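Local coordinates for protein CCMAN5 (Cellulosimicrobium cellulans, PDB 2XSG) that probably hydrolyses alpha-mannosidic linkages, as a family 92 glycoside hydrolase used to make yeast-produced lysosomal enzymes carry mannose 6-phosphate, at residues 82-87 / 158-163; 348-353 / 401-406; 684-689 / 763-768. All blocks are in the same frame, centred on the assembly; numbering follows the deposited sequence.

Interaction 1: 82-87 / 158-163; sequences VPTSGS and SLVVDL
Strands 82-84 and 158-162 run antiparallel, their axes 4.7 Å apart at an angle of 150°, with Val82 facing Val160 and Thr84 facing Ser158 as hydrogen-bonded pairs and Pro83 facing Leu159 as the non-hydrogen-bonded pair between them. Val82 N gives to Val160 O at 2.9 Å, and Val160 N returns the bond to Val82 O. Thr84 N binds Ser158 O in the same way, whereas the bond from Ser158 N to Thr84 O is weak, bent to 125° at the end of the ladder. Pro83 costs this pairing no bond, since in a non-hydrogen-bonded pair the residue's N does not point at the partner strand; Pro83 CA lies 3.5 Å from Ser158 O in a CA-H...O contact. On the face that carries Pro83, Leu159 reaches across with CD2, 3.8 Å from Pro83 CB. The other face carries Val82 against Val160, CB to CB, and the methyl CG2 of Thr84 beside Ser158. Thr84 OG1, anti to its own N (chi1 -174°), is thereby turned along the chain to accept from Gly86 N at 3.0 Å, an ST turn. One water donates to both Gly86 O and Ser158 OG, and Leu238 O is a further partner of that hydroxyl. In this antiparallel sheet of the N-terminal domain, strand 80-84 is outermost and strand 158-162 lies between it and strand 235-240, while Leu117 and Tyr149 of neighbouring strands cover Pro83.

Interaction 2: 348-353 / 401-406; sequences YDSWAT and VPTVRW
Asp349 meets Val401 at the start of this contact, where CG2 of the valine lies against the carboxylate carbon CG at 3.6 Å; OD2 is held by Ser400, and OD1 takes the N-H of Ser350 from above the carboxylate plane. With its hydroxyl anti to N (chi1 -171°), Ser350 OG donates to Pro402 O at 2.8 Å. Trp351 comes next and is gripped at both ends of its backbone. Its N-H runs almost straight (169°) to Thr403 OG1 at 2.9 Å, while its O accepts from two successive amides: Val404 N, lying nearly along the C=O axis, and Arg405 N, above the carbonyl plane. Two donors on one oxygen probably help fix the bend of 401-406 at Val404. The two indole side chains cross at about a right angle, their five-membered ring planes 50° apart, an oblique pair, with Trp406 CD1 lying 3.7 Å from Trp351 CB. Ala352 sets its methyl against Val404, CB to CB at 3.8 Å, and is the N-cap residue of the following helix. Thr353 N, in the first turn, donates to Arg405 O at 3.0 Å. The guanidinium of Arg405 turns elsewhere, to Glu407, to the ring of Trp354 and to a bound buffer molecule, and its side chain lies about 8 Å from the calcium ion, consistent with a place at the active-site pocket. The contact joins the entry to helix 353-366 to the loop before helix 409-418, with helix 368-387 packing on Trp351 and strand 198-208 of the N-terminal domain touching Pro402 and Trp406.

Interaction 3: 684-689 / 763-768; sequences SSQFQV and APAFSM
Gln686 lies against Ala765 and Phe766 where a short antiparallel sheet, with strand 686-689 in its middle, is overlaid by the irregular tail that follows strand 746-752. The polar part of the contact centres on the Gln686 amide. Its chain is extended beyond CG, carrying the amide across to the backbone of the tail, where the modelled NE2 lies 2.9 Å from Phe766 N; the orientation of this amide is doubtful, and with the group turned over a hydrogen bond from that N-H is possible. Shortening Gln686 to an alanine removes the amide, which is likely to leave Phe766 N without this nearby polar group and to open a gap beside the CB atoms of Ala765 and Phe766. The van der Waals contacts are few. The methyl of Ala765 is approached by both glutamines, with Gln688 NE2 at 3.5 Å from CB, and Trp735 of the adjoining strand touches the same alanine. Gln688 gets there through a bend at chi2 (-72°), while its OE1 is held by Asn599. The Gln686 amide and the Phe766 ring stand nearly perpendicular, 82° apart, and Gln686 CD lies 3.8 Å from Phe766 CB. Within 684-689, Ser684 forms an ST turn that leads into the strand: its OG, which also bonds to Thr681 O, accepts from Gln686 N at 3.1 Å. The same serine turns its CB to the phenylalanine ring, obliquely, 4.1 Å from Phe766 CD2.

Long-range contacts here follow one another along the chain, and none nests within or crosses another. From the N terminus, interaction 1 comes first, closing a loop of 70 residues, rich in strand and without helix, inside the N-terminal domain. Interaction 2 closes a shorter, mostly helical loop of 47 residues and ties the start of helix 353-366 to the loop before helix 409-418, its centre about 10 Å from the centre of the chain. Interaction 3 closes 73 residues containing much strand and brings the C-terminal tail back onto a small sheet. Interactions 1 and 3 lie on opposite sides of the chain's centre, their centres about 56 Å apart; interaction 2 approaches each to about 13 Å between nearest atoms, without touching.

Interaction 1: 82-87 / 158-163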
ATOM      1  N   VAL A  82       9.779 -22.993 -10.589  1.00  2.07           N
ATOM      2  CA  VAL A  82      10.322 -22.814 -11.924  1.00  2.66           C
ATOM      3  C   VAL A  82      10.058 -24.052 -12.790  1.00  2.63           C
ATOM      4  O   VAL A  82      10.608 -25.128 -12.502  1.00  3.18           O
ATOM      5  CB  VAL A  82      11.870 -22.578 -11.886  1.00  2.50           C
ATOM      6  CG1 VAL A  82      12.426 -22.375 -13.294  1.00  2.00           C
ATOM      7  CG2 VAL A  82      12.221 -21.385 -11.013  1.00  3.01           C
ATOM      8  N   PRO A  83       9.253 -23.908 -13.863  1.00  2.86           N
ATOM      9  CA  PRO A  83       9.055 -25.020 -14.792  1.00  3.10           C
ATOM     10  C   PRO A  83      10.256 -25.176 -15.732  1.00  3.38           C
ATOM     11  O   PRO A  83      10.817 -24.176 -16.197  1.00  3.67           O
ATOM     12  CB  PRO A  83       7.815 -24.588 -15.581  1.00  3.11           C
ATOM     13  CG  PRO A  83       7.913 -23.095 -15.613  1.00  3.21           C
ATOM     14  CD  PRO A  83       8.481 -22.717 -14.271  1.00  2.92           C
ATOM     15  N   THR A  84      10.650 -26.419 -15.997  1.00  3.07           N
ATOM     16  CA  THR A  84      11.798 -26.687 -16.856  1.00  3.64           C
ATOM     17  C   THR A  84      11.739 -28.089 -17.457  1.00  3.67           C
ATOM     18  O   THR A  84      11.151 -29.001 -16.860  1.00  4.18           O
ATOM     19  CB  THR A  84      13.124 -26.492 -16.099  1.00  3.35           C
ATOM     20  OG1 THR A  84      14.215 -26.618 -17.012  1.00  4.42           O
ATOM     21  CG2 THR A  84      13.277 -27.506 -14.953  1.00  4.49           C
ATOM     22  N   SER A  85      12.330 -28.253 -18.641  1.00  4.06           N
ATOM     23  CA  SER A  85      12.484 -29.581 -19.240  1.00  3.93           C
ATOM     24  C   SER A  85      13.902 -30.074 -19.032  1.00  4.38           C
ATOM     25  O   SER A  85      14.271 -31.151 -19.505  1.00  4.39           O
ATOM     26  CB  SER A  85      12.138 -29.569 -20.731  1.00  3.68           C
ATOM     27  OG  SER A  85      10.812 -29.127 -20.917  1.00  4.10           O
ATOM     28  N   GLY A  86      14.690 -29.281 -18.316  1.00  4.68           N
ATOM     29  CA  GLY A  86      16.057 -29.668 -17.977  1.00  4.58           C
ATOM     30  C   GLY A  86      16.135 -30.633 -16.813  1.00  5.38           C
ATOM     31  O   GLY A  86      15.119 -30.935 -16.176  1.00  4.37           O
ATOM     32  N   SER A  87      17.362 -31.098 -16.553  1.00  5.97           N
ATOM     33  CA  SER A  87      17.714 -32.017 -15.469  1.00  6.80           C
ATOM     34  C   SER A  87      18.808 -31.406 -14.593  1.00  6.60           C
ATOM     35  O   SER A  87      19.614 -30.596 -15.072  1.00  7.40           O
ATOM     36  CB  SER A  87      18.270 -33.324 -16.058  1.00  6.70           C
ATOM     37  OG  SER A  87      17.261 -34.018 -16.774  1.00 10.14           O
ATOM     38  N   SER A 158       9.472 -30.847 -15.295  1.00  5.28           N
ATOM     39  CA  SER A 158       9.999 -30.737 -13.950  1.00  5.58           C
ATOM     40  C   SER A 158       9.652 -29.364 -13.366  1.00  5.36           C
ATOM     41  O   SER A 158       9.536 -28.370 -14.093  1.00  5.79           O
ATOM     42  CB  SER A 158      11.507 -30.982 -13.974  1.00  5.74           C
ATOM     43  OG  SER A 158      12.080 -30.641 -12.737  1.00  8.14           O
ATOM     44  N   LEU A 159       9.461 -29.322 -12.057  1.00  4.61           N
ATOM     45  CA  LEU A 159       9.277 -28.062 -11.371  1.00  4.75           C
ATOM     46  C   LEU A 159      10.316 -28.001 -10.276  1.00  3.96           C
ATOM     47  O   LEU A 159      10.412 -28.921  -9.466  1.00  4.30           O
ATOM     48  CB  LEU A 159       7.867 -27.965 -10.764  1.00  4.70           C
ATOM     49  CG  LEU A 159       6.664 -27.969 -11.712  1.00  5.03           C
ATOM     50  CD1 LEU A 159       5.365 -27.877 -10.940  1.00  6.53           C
ATOM     51  CD2 LEU A 159       6.739 -26.804 -12.693  1.00  4.38           C
ATOM     52  N   VAL A 160      11.106 -26.938 -10.281  1.00  3.49           N
ATOM     53  CA  VAL A 160      12.062 -26.681  -9.224  1.00  3.15           C
ATOM     54  C   VAL A 160      11.319 -25.854  -8.186  1.00  3.49           C
ATOM     55  O   VAL A 160      10.655 -24.866  -8.548  1.00  3.86           O
ATOM     56  CB  VAL A 160      13.267 -25.885  -9.748  1.00  2.68           C
ATOM     57  CG1 VAL A 160      14.143 -25.400  -8.603  1.00  2.20           C
ATOM     58  CG2 VAL A 160      14.080 -26.733 -10.727  1.00  3.24           C
ATOM     59  N   VAL A 161      11.411 -26.261  -6.922  1.00  2.78           N
ATOM     60  CA  VAL A 161      10.850 -25.478  -5.831  1.00  2.91           C
ATOM     61  C   VAL A 161      12.057 -24.923  -5.066  1.00  2.89           C
ATOM     62  O   VAL A 161      12.696 -25.646  -4.325  1.00  2.46           O
ATOM     63  CB  VAL A 161       9.910 -26.335  -4.928  1.00  2.73           C
ATOM     64  CG1 VAL A 161       9.294 -25.504  -3.809  1.00  2.51           C
ATOM     65  CG2 VAL A 161       8.817 -27.028  -5.757  1.00  2.20           C
ATOM     66  N   ASP A 162      12.378 -23.651  -5.296  1.00  3.14           N
ATOM     67  CA  ASP A 162      13.561 -23.014  -4.714  1.00  2.92           C
ATOM     68  C   ASP A 162      13.180 -22.243  -3.446  1.00  3.61           C
ATOM     69  O   ASP A 162      12.432 -21.234  -3.492  1.00  3.33           O
ATOM     70  CB  ASP A 162      14.190 -22.091  -5.751  1.00  2.64           C
ATOM     71  CG  ASP A 162      15.586 -21.649  -5.385  1.00  3.61           C
ATOM     72  OD1 ASP A 162      15.887 -21.437  -4.190  1.00  5.66           O
ATOM     73  OD2 ASP A 162      16.415 -21.515  -6.300  1.00  6.26           O
ATOM     74  N   LEU A 163      13.699 -22.700  -2.314  1.00  3.82           N
ATOM     75  CA  LEU A 163      13.314 -22.128  -1.023  1.00  4.33           C
ATOM     76  C   LEU A 163      14.303 -21.107  -0.490  1.00  4.27           C
ATOM     77  O   LEU A 163      14.165 -20.625   0.637  1.00  3.83           O
ATOM     78  CB  LEU A 163      13.066 -23.227   0.012  1.00  4.78           C
ATOM     79  CG  LEU A 163      11.786 -24.067  -0.109  1.00  6.11           C
ATOM     80  CD1 LEU A 163      10.552 -23.195  -0.373  1.00  6.97           C
ATOM     81  CD2 LEU A 163      11.917 -25.063  -1.198  1.00 10.10           C
TER
HETATM   82  O   HOH W   1      15.025 -30.885 -13.256  1.00  7.07           O

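Interaction 2: 348-353 / 401-406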
ATOM      1  N   TYR A 348      -5.874  -9.200  10.261  1.00  4.51           N
ATOM      2  CA  TYR A 348      -4.981  -8.748   9.209  1.00  4.55           C
ATOM      3  C   TYR A 348      -3.621  -8.341   9.792  1.00  4.16           C
ATOM      4  O   TYR A 348      -3.519  -7.946  10.965  1.00  3.79           O
ATOM      5  CB  TYR A 348      -5.621  -7.576   8.438  1.00  4.53           C
ATOM      6  CG  TYR A 348      -6.898  -7.994   7.742  1.00  4.97           C
ATOM      7  CD1 TYR A 348      -8.142  -7.925   8.391  1.00  3.38           C
ATOM      8  CD2 TYR A 348      -6.856  -8.507   6.450  1.00  5.65           C
ATOM      9  CE1 TYR A 348      -9.308  -8.343   7.742  1.00  3.24           C
ATOM     10  CE2 TYR A 348      -7.993  -8.930   5.813  1.00  4.43           C
ATOM     11  CZ  TYR A 348      -9.212  -8.845   6.456  1.00  4.37           C
ATOM     12  OH  TYR A 348     -10.312  -9.284   5.770  1.00  5.27           O
ATOM     13  N   ASP A 349      -2.591  -8.461   8.955  1.00  3.74           N
ATOM     14  CA  ASP A 349      -1.219  -8.145   9.324  1.00  3.32           C
ATOM     15  C   ASP A 349      -0.456  -7.727   8.071  1.00  3.66           C
ATOM     16  O   ASP A 349      -0.878  -8.052   6.944  1.00  3.83           O
ATOM     17  CB  ASP A 349      -0.566  -9.361   9.980  1.00  3.09           C
ATOM     18  CG  ASP A 349       0.720  -9.022  10.731  1.00  3.25           C
ATOM     19  OD1 ASP A 349       1.097  -7.828  10.842  1.00  2.86           O
ATOM     20  OD2 ASP A 349       1.382  -9.979  11.192  1.00  4.01           O
ATOM     21  N   SER A 350       0.648  -7.018   8.291  1.00  3.02           N
ATOM     22  CA  SER A 350       1.564  -6.459   7.266  1.00  3.95           C
ATOM     23  C   SER A 350       1.358  -4.966   7.156  1.00  3.69           C
ATOM     24  O   SER A 350       0.450  -4.509   6.482  1.00  4.39           O
ATOM     25  CB  SER A 350       1.421  -7.093   5.888  1.00  3.87           C
ATOM     26  OG  SER A 350       2.476  -6.644   5.054  1.00  4.30           O
ATOM     27  N   TRP A 351       2.203  -4.211   7.834  1.00  3.90           N
ATOM     28  CA  TRP A 351       1.945  -2.795   8.050  1.00  3.88           C
ATOM     29  C   TRP A 351       3.104  -1.959   7.527  1.00  3.55           C
ATOM     30  O   TRP A 351       4.245  -2.388   7.583  1.00  3.92           O
ATOM     31  CB  TRP A 351       1.765  -2.551   9.541  1.00  3.73           C
ATOM     32  CG  TRP A 351       0.686  -3.412  10.179  1.00  4.59           C
ATOM     33  CD1 TRP A 351       0.861  -4.592  10.832  1.00  4.39           C
ATOM     34  CD2 TRP A 351      -0.717  -3.133  10.218  1.00  4.96           C
ATOM     35  NE1 TRP A 351      -0.359  -5.081  11.275  1.00  5.87           N
ATOM     36  CE2 TRP A 351      -1.340  -4.200  10.907  1.00  5.18           C
ATOM     37  CE3 TRP A 351      -1.509  -2.078   9.738  1.00  5.76           C
ATOM     38  CZ2 TRP A 351      -2.714  -4.236  11.146  1.00  5.89           C
ATOM     39  CZ3 TRP A 351      -2.887  -2.122   9.959  1.00  5.32           C
ATOM     40  CH2 TRP A 351      -3.475  -3.200  10.652  1.00  7.05           C
ATOM     41  N   ALA A 352       2.800  -0.785   6.980  1.00  3.97           N
ATOM     42  CA  ALA A 352       3.816   0.172   6.552  1.00  3.39           C
ATOM     43  C   ALA A 352       3.249   1.540   6.906  1.00  3.86           C
ATOM     44  O   ALA A 352       3.176   2.442   6.072  1.00  3.74           O
ATOM     45  CB  ALA A 352       4.064   0.071   5.066  1.00  3.71           C
ATOM     46  N   THR A 353       2.848   1.675   8.162  1.00  3.58           N
ATOM     47  CA  THR A 353       1.964   2.748   8.564  1.00  3.82           C
ATOM     48  C   THR A 353       2.585   4.156   8.541  1.00  3.68           C
ATOM     49  O   THR A 353       1.857   5.140   8.403  1.00  3.89           O
ATOM     50  CB  THR A 353       1.296   2.364   9.897  1.00  4.28           C
ATOM     51  OG1 THR A 353       0.802   1.023   9.758  1.00  5.44           O
ATOM     52  CG2 THR A 353       0.131   3.304  10.245  1.00  2.44           C
ATOM     53  N   VAL A 401       3.624 -12.446   8.978  1.00  3.11           N
ATOM     54  CA  VAL A 401       3.638 -12.229   7.517  1.00  2.51           C
ATOM     55  C   VAL A 401       4.740 -11.196   7.242  1.00  3.07           C
ATOM     56  O   VAL A 401       5.137 -10.481   8.171  1.00  2.79           O
ATOM     57  CB  VAL A 401       2.300 -11.654   7.004  1.00  3.00           C
ATOM     58  CG1 VAL A 401       1.138 -12.632   7.221  1.00  3.01           C
ATOM     59  CG2 VAL A 401       1.999 -10.299   7.660  1.00  2.31           C
ATOM     60  N   PRO A 402       5.240 -11.101   5.982  1.00  3.01           N
ATOM     61  CA  PRO A 402       6.177 -10.030   5.696  1.00  3.03           C
ATOM     62  C   PRO A 402       5.539  -8.707   6.065  1.00  2.95           C
ATOM     63  O   PRO A 402       4.331  -8.516   5.865  1.00  2.34           O
ATOM     64  CB  PRO A 402       6.396 -10.118   4.176  1.00  3.16           C
ATOM     65  CG  PRO A 402       5.477 -11.128   3.669  1.00  3.44           C
ATOM     66  CD  PRO A 402       5.017 -11.968   4.811  1.00  3.56           C
ATOM     67  N   THR A 403       6.337  -7.814   6.634  1.00  3.00           N
ATOM     68  CA  THR A 403       5.804  -6.562   7.162  1.00  2.63           C
ATOM     69  C   THR A 403       6.870  -5.469   7.108  1.00  2.70           C
ATOM     70  O   THR A 403       8.032  -5.733   6.769  1.00  2.73           O
ATOM     71  CB  THR A 403       5.255  -6.774   8.583  1.00  2.74           C
ATOM     72  OG1 THR A 403       4.416  -5.673   8.965  1.00  2.00           O
ATOM     73  CG2 THR A 403       6.403  -6.973   9.605  1.00  3.53           C
ATOM     74  N   VAL A 404       6.485  -4.234   7.404  1.00  2.53           N
ATOM     75  CA  VAL A 404       7.416  -3.120   7.205  1.00  2.59           C
ATOM     76  C   VAL A 404       7.654  -2.328   8.488  1.00  2.46           C
ATOM     77  O   VAL A 404       8.694  -2.465   9.097  1.00  2.47           O
ATOM     78  CB  VAL A 404       6.966  -2.184   6.074  1.00  2.82           C
ATOM     79  CG1 VAL A 404       8.067  -1.161   5.742  1.00  2.76           C
ATOM     80  CG2 VAL A 404       6.579  -2.993   4.828  1.00  2.67           C
ATOM     81  N   ARG A 405       6.689  -1.498   8.879  1.00  2.45           N
ATOM     82  CA  ARG A 405       6.905  -0.503   9.943  1.00  2.87           C
ATOM     83  C   ARG A 405       5.555  -0.027  10.503  1.00  2.93           C
ATOM     84  O   ARG A 405       4.517  -0.197   9.853  1.00  2.80           O
ATOM     85  CB  ARG A 405       7.759   0.673   9.435  1.00  2.48           C
ATOM     86  CG  ARG A 405       7.108   1.510   8.327  1.00  3.18           C
ATOM     87  CD  ARG A 405       8.066   2.530   7.718  1.00  3.29           C
ATOM     88  NE  ARG A 405       8.744   3.380   8.689  1.00  2.00           N
ATOM     89  CZ  ARG A 405       9.640   4.315   8.386  1.00  2.00           C
ATOM     90  NH1 ARG A 405       9.944   4.562   7.130  1.00  2.22           N
ATOM     91  NH2 ARG A 405      10.199   5.036   9.347  1.00  2.00           N
ATOM     92  N   TRP A 406       5.565   0.551  11.705  1.00  3.22           N
ATOM     93  CA  TRP A 406       4.327   0.701  12.477  1.00  3.31           C
ATOM     94  C   TRP A 406       4.054   2.104  12.996  1.00  3.53           C
ATOM     95  O   TRP A 406       3.053   2.322  13.665  1.00  4.03           O
ATOM     96  CB  TRP A 406       4.311  -0.300  13.644  1.00  3.91           C
ATOM     97  CG  TRP A 406       4.577  -1.727  13.213  1.00  3.67           C
ATOM     98  CD1 TRP A 406       3.652  -2.641  12.769  1.00  3.53           C
ATOM     99  CD2 TRP A 406       5.849  -2.380  13.154  1.00  2.77           C
ATOM    100  NE1 TRP A 406       4.275  -3.832  12.448  1.00  2.95           N
ATOM    101  CE2 TRP A 406       5.621  -3.699  12.676  1.00  3.93           C
ATOM    102  CE3 TRP A 406       7.164  -1.983  13.459  1.00  3.12           C
ATOM    103  CZ2 TRP A 406       6.658  -4.618  12.494  1.00  3.69           C
ATOM    104  CZ3 TRP A 406       8.198  -2.901  13.281  1.00  2.63           C
ATOM    105  CH2 TRP A 406       7.938  -4.197  12.793  1.00  4.40           C
TER

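Interaction 3: 684-689 / 763-768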
ATOM      1  N   SER A 684      -9.601  11.738  12.494  1.00  4.33           N
ATOM      2  CA  SER A 684     -10.839  12.492  12.726  1.00  5.30           C
ATOM      3  C   SER A 684     -11.942  11.790  11.933  1.00  5.47           C
ATOM      4  O   SER A 684     -11.688  10.760  11.303  1.00  6.34           O
ATOM      5  CB  SER A 684     -10.698  13.948  12.271  1.00  4.18           C
ATOM      6  OG  SER A 684     -10.851  14.060  10.874  1.00  5.94           O
ATOM      7  N   SER A 685     -13.149  12.336  11.956  1.00  5.80           N
ATOM      8  CA  SER A 685     -14.243  11.744  11.200  1.00  6.30           C
ATOM      9  C   SER A 685     -14.530  12.530   9.923  1.00  6.25           C
ATOM     10  O   SER A 685     -15.531  12.281   9.251  1.00  6.52           O
ATOM     11  CB  SER A 685     -15.492  11.640  12.072  1.00  6.56           C
ATOM     12  OG  SER A 685     -15.877  12.913  12.551  1.00  7.73           O
ATOM     13  N   GLN A 686     -13.644  13.461   9.579  1.00  5.87           N
ATOM     14  CA  GLN A 686     -13.907  14.379   8.443  1.00  5.66           C
ATOM     15  C   GLN A 686     -13.182  14.070   7.123  1.00  5.70           C
ATOM     16  O   GLN A 686     -12.079  13.489   7.118  1.00  5.01           O
ATOM     17  CB  GLN A 686     -13.648  15.823   8.863  1.00  5.43           C
ATOM     18  CG  GLN A 686     -14.720  16.343   9.830  1.00  5.20           C
ATOM     19  CD  GLN A 686     -14.590  17.827  10.104  1.00  5.96           C
ATOM     20  OE1 GLN A 686     -15.322  18.369  10.936  1.00  9.00           O
ATOM     21  NE2 GLN A 686     -13.680  18.497   9.406  1.00  2.00           N
ATOM     22  N   PHE A 687     -13.818  14.470   6.017  1.00  5.27           N
ATOM     23  CA  PHE A 687     -13.230  14.371   4.683  1.00  5.37           C
ATOM     24  C   PHE A 687     -13.391  15.697   3.991  1.00  5.44           C
ATOM     25  O   PHE A 687     -14.428  16.336   4.145  1.00  5.40           O
ATOM     26  CB  PHE A 687     -13.872  13.247   3.878  1.00  5.24           C
ATOM     27  CG  PHE A 687     -13.668  11.907   4.493  1.00  5.92           C
ATOM     28  CD1 PHE A 687     -12.510  11.190   4.235  1.00  6.89           C
ATOM     29  CD2 PHE A 687     -14.603  11.380   5.377  1.00  7.80           C
ATOM     30  CE1 PHE A 687     -12.290   9.969   4.827  1.00  3.97           C
ATOM     31  CE2 PHE A 687     -14.392  10.135   5.987  1.00  6.56           C
ATOM     32  CZ  PHE A 687     -13.237   9.431   5.697  1.00  5.43           C
ATOM     33  N   GLN A 688     -12.351  16.115   3.269  1.00  4.55           N
ATOM     34  CA  GLN A 688     -12.392  17.346   2.491  1.00  4.94           C
ATOM     35  C   GLN A 688     -12.886  17.102   1.064  1.00  5.49           C
ATOM     36  O   GLN A 688     -12.489  16.119   0.409  1.00  4.83           O
ATOM     37  CB  GLN A 688     -11.012  18.024   2.465  1.00  4.46           C
ATOM     38  CG  GLN A 688     -10.566  18.603   3.837  1.00  5.50           C
ATOM     39  CD  GLN A 688     -11.354  19.847   4.226  1.00  6.68           C
ATOM     40  OE1 GLN A 688     -11.680  20.686   3.370  1.00  5.26           O
ATOM     41  NE2 GLN A 688     -11.670  19.974   5.520  1.00  4.16           N
ATOM     42  N   VAL A 689     -13.720  18.032   0.585  1.00  5.48           N
ATOM     43  CA  VAL A 689     -14.289  17.979  -0.754  1.00  5.79           C
ATOM     44  C   VAL A 689     -13.242  18.397  -1.778  1.00  6.54           C
ATOM     45  O   VAL A 689     -12.539  19.402  -1.590  1.00  6.78           O
ATOM     46  CB  VAL A 689     -15.543  18.875  -0.867  1.00  6.18           C
ATOM     47  CG1 VAL A 689     -15.955  19.061  -2.328  1.00  5.15           C
ATOM     48  CG2 VAL A 689     -16.696  18.266  -0.066  1.00  5.54           C
ATOM     49  N   ALA A 763     -18.698  26.242   7.061  1.00  9.61           N
ATOM     50  CA  ALA A 763     -18.545  26.059   8.506  1.00  9.30           C
ATOM     51  C   ALA A 763     -17.122  25.528   8.687  1.00  9.44           C
ATOM     52  O   ALA A 763     -16.663  24.752   7.842  1.00  9.68           O
ATOM     53  CB  ALA A 763     -19.586  25.031   9.029  1.00  9.35           C
ATOM     54  N   PRO A 764     -16.402  25.967   9.748  1.00  9.07           N
ATOM     55  CA  PRO A 764     -15.004  25.527   9.947  1.00  8.86           C
ATOM     56  C   PRO A 764     -14.864  24.019  10.046  1.00  8.40           C
ATOM     57  O   PRO A 764     -15.761  23.347  10.567  1.00  7.47           O
ATOM     58  CB  PRO A 764     -14.592  26.147  11.289  1.00  8.58           C
ATOM     59  CG  PRO A 764     -15.761  26.999  11.755  1.00  9.62           C
ATOM     60  CD  PRO A 764     -16.771  27.083  10.639  1.00  9.87           C
ATOM     61  N   ALA A 765     -13.742  23.500   9.547  1.00  8.25           N
ATOM     62  CA  ALA A 765     -13.444  22.074   9.624  1.00  8.11           C
ATOM     63  C   ALA A 765     -12.786  21.774  10.960  1.00  8.21           C
ATOM     64  O   ALA A 765     -12.492  22.688  11.731  1.00  7.54           O
ATOM     65  CB  ALA A 765     -12.548  21.651   8.463  1.00  7.76           C
ATOM     66  N   PHE A 766     -12.558  20.497  11.244  1.00  8.15           N
ATOM     67  CA  PHE A 766     -11.949  20.111  12.511  1.00  9.09           C
ATOM     68  C   PHE A 766     -10.520  20.631  12.691  1.00  9.16           C
ATOM     69  O   PHE A 766      -9.672  20.507  11.805  1.00  9.26           O
ATOM     70  CB  PHE A 766     -11.969  18.589  12.704  1.00  8.70           C
ATOM     71  CG  PHE A 766     -11.217  18.134  13.909  1.00  9.42           C
ATOM     72  CD1 PHE A 766     -11.804  18.192  15.173  1.00 10.43           C
ATOM     73  CD2 PHE A 766      -9.907  17.679  13.796  1.00 10.36           C
ATOM     74  CE1 PHE A 766     -11.096  17.772  16.313  1.00 10.41           C
ATOM     75  CE2 PHE A 766      -9.180  17.266  14.928  1.00 10.98           C
ATOM     76  CZ  PHE A 766      -9.783  17.313  16.191  1.00 11.27           C
ATOM     77  N   SER A 767     -10.282  21.196  13.871  1.00  9.40           N
ATOM     78  CA  SER A 767      -8.958  21.506  14.383  1.00  9.56           C
ATOM     79  C   SER A 767      -9.029  21.246  15.873  1.00 10.04           C
ATOM     80  O   SER A 767      -9.982  21.676  16.529  1.00  9.35           O
ATOM     81  CB  SER A 767      -8.596  22.968  14.128  1.00  9.75           C
ATOM     82  OG  SER A 767      -8.100  23.149  12.830  1.00  8.89           O
ATOM     83  N   MET A 768      -8.037  20.524  16.397  1.00 10.77           N
ATOM     84  CA  MET A 768      -7.961  20.178  17.818  1.00 11.12           C
ATOM     85  C   MET A 768      -8.161  21.391  18.739  1.00 11.97           C
ATOM     86  O   MET A 768      -8.917  21.320  19.697  1.00 11.75           O
ATOM     87  CB  MET A 768      -6.623  19.497  18.122  1.00 10.88           C
ATOM     88  CG  MET A 768      -6.408  19.128  19.577  1.00 10.49           C
ATOM     89  SD  MET A 768      -4.747  18.484  19.890  1.00 12.20           S
ATOM     90  CE  MET A 768      -3.757  19.974  19.799  1.00  8.96           C
TER